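Silicatein alpha (Tethya aurantium, PDB 6ZQ3) belongs to the papain family of cysteine proteases and probably promotes silica formation in the spicules of a marine sponge. Local coordinates at residues 157-160 with 161-164. Residues are numbered along the deposited sequence; the frame is centred on the assembly and turned at random.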
ATOM      1  N   ARG A 157      18.761  10.117  -9.153  1.00 80.44           N
ATOM      2  CA  ARG A 157      19.395   9.914  -7.833  1.00 80.38           C
ATOM      3  C   ARG A 157      18.767   8.786  -6.956  1.00 72.84           C
ATOM      4  O   ARG A 157      19.219   8.557  -5.839  1.00 66.33           O
ATOM      5  CB  ARG A 157      19.410  11.258  -7.071  1.00 75.18           C
ATOM      6  N   CYS A 158      17.755   8.088  -7.480  1.00 73.80           N
ATOM      7  CA  CYS A 158      16.960   7.091  -6.732  1.00 68.14           C
ATOM      8  C   CYS A 158      17.785   5.831  -6.487  1.00 70.23           C
ATOM      9  O   CYS A 158      18.449   5.328  -7.403  1.00 72.82           O
ATOM     10  CB  CYS A 158      15.694   6.698  -7.525  1.00 62.66           C
ATOM     11  SG  CYS A 158      14.179   6.875  -6.578  1.00 69.18           S
ATOM     12  N   SER A 159      17.719   5.319  -5.262  1.00 67.29           N
ATOM     13  CA  SER A 159      18.335   4.040  -4.899  1.00 64.14           C
ATOM     14  C   SER A 159      17.333   2.886  -5.042  1.00 61.23           C
ATOM     15  O   SER A 159      16.124   3.075  -4.915  1.00 60.03           O
ATOM     16  CB  SER A 159      18.846   4.112  -3.469  1.00 64.89           C
ATOM     17  OG  SER A 159      19.558   2.944  -3.137  1.00 79.13           O
ATOM     18  N   SER A 160      17.841   1.689  -5.301  1.00 62.54           N
ATOM     19  CA  SER A 160      16.993   0.514  -5.503  1.00 66.84           C
ATOM     20  C   SER A 160      17.088  -0.490  -4.356  1.00 68.00           C
ATOM     21  O   SER A 160      16.767  -1.650  -4.546  1.00 67.76           O
ATOM     22  CB  SER A 160      17.369  -0.201  -6.806  1.00 67.07           C
ATOM     23  OG  SER A 160      17.645   0.726  -7.834  1.00 76.19           O
ATOM     24  N   SER A 161      17.496  -0.055  -3.165  1.00 75.95           N
ATOM     25  CA  SER A 161      17.762  -0.995  -2.066  1.00 78.25           C
ATOM     26  C   SER A 161      17.318  -0.520  -0.686  1.00 84.82           C
ATOM     27  O   SER A 161      16.719  -1.301   0.074  1.00 95.98           O
ATOM     28  CB  SER A 161      19.247  -1.319  -2.031  1.00 79.57           C
ATOM     29  OG  SER A 161      19.690  -1.644  -3.337  1.00 87.80           O
ATOM     30  N   SER A 162      17.653   0.728  -0.341  1.00 85.52           N
ATOM     31  CA  SER A 162      17.223   1.328   0.930  1.00 81.95           C
ATOM     32  C   SER A 162      15.995   2.189   0.683  1.00 73.49           C
ATOM     33  O   SER A 162      16.083   3.316   0.165  1.00 62.98           O
ATOM     34  CB  SER A 162      18.330   2.155   1.587  1.00 91.28           C
ATOM     35  OG  SER A 162      18.361   3.474   1.073  1.00 90.26           O
ATOM     36  N   LEU A 163      14.865   1.629   1.101  1.00 61.22           N
ATOM     37  CA  LEU A 163      13.545   2.116   0.797  1.00 60.95           C
ATOM     38  C   LEU A 163      12.975   2.713   2.074  1.00 57.92           C
ATOM     39  O   LEU A 163      13.175   2.181   3.162  1.00 58.62           O
ATOM     40  CB  LEU A 163      12.665   0.942   0.345  1.00 60.36           C
ATOM     41  CG  LEU A 163      13.341  -0.089  -0.574  1.00 59.39           C
ATOM     42  CD1 LEU A 163      12.655  -1.448  -0.497  1.00 54.80           C
ATOM     43  CD2 LEU A 163      13.405   0.420  -2.007  1.00 59.97           C
ATOM     44  N   ASN A 164      12.220   3.786   1.937  1.00 50.92           N
ATOM     45  CA  ASN A 164      11.778   4.526   3.090  1.00 53.05           C
ATOM     46  C   ASN A 164      10.292   4.878   3.058  1.00 50.51           C
ATOM     47  O   ASN A 164       9.805   5.580   3.952  1.00 49.35           O
ATOM     48  CB  ASN A 164      12.611   5.797   3.167  1.00 57.91           C
ATOM     49  CG  ASN A 164      12.598   6.555   1.861  1.00 65.95           C
ATOM     50  OD1 ASN A 164      11.535   6.958   1.388  1.00 83.57           O
ATOM     51  ND2 ASN A 164      13.763   6.703   1.236  1.00 73.42           N
TER
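The hydroxyl of Ser-159 lies near the amides of the two residues that follow the bend, with OG 3.6 Å from Ser-161 N and 4.0 Å from Ser-162 N, distances that amount to loose contact. It reaches this place because OG is turned away from its own backbone N (chi1 -174°), which sets it beside the carbonyl carbon and sends it forward along the chain. The OG atoms of Ser-159 and Ser-162 stay 4.4 Å apart, too far for a direct hydrogen bond. Ser-160 and Ser-161 share the opposite choice: each OG is anti to the carbonyl carbon and sits beside the backbone N. For Ser-161 (chi1 -48°) this folds the hydroxyl back against the preceding peptide, OG lying 3.0 Å from Ser-160 C and 3.2 Å from Ser-160 O at an angle too poor for bonding. The bond from CA to CB of Ser-160 points away from the residues that follow, although CB still lies 3.6 Å from Ser-161 N. Its OG makes a weak hydrogen bond to Asn-205 O, while Ser-160 O accepts a hydrogen bond from Ser-211 OG. Leu-163 comes only marginally near, CD2 standing 4.5 Å from Ser-160 C. Beyond the serines, both limbs are tied to the same carboxylate, Asp-139 receiving Ser-159 N on OD2 and Asn-164 ND2 on OD1; Asn-164 OD1 takes the amide of Gly-140, and Cys-158 adds a disulfide to Cys-207. The four consecutive serines thus form a surface bend without regular secondary structure, held chiefly by neighbouring segments, in the loop linking strand 152-153 to strand 165-173 in the beta-rich domain of the papain fold.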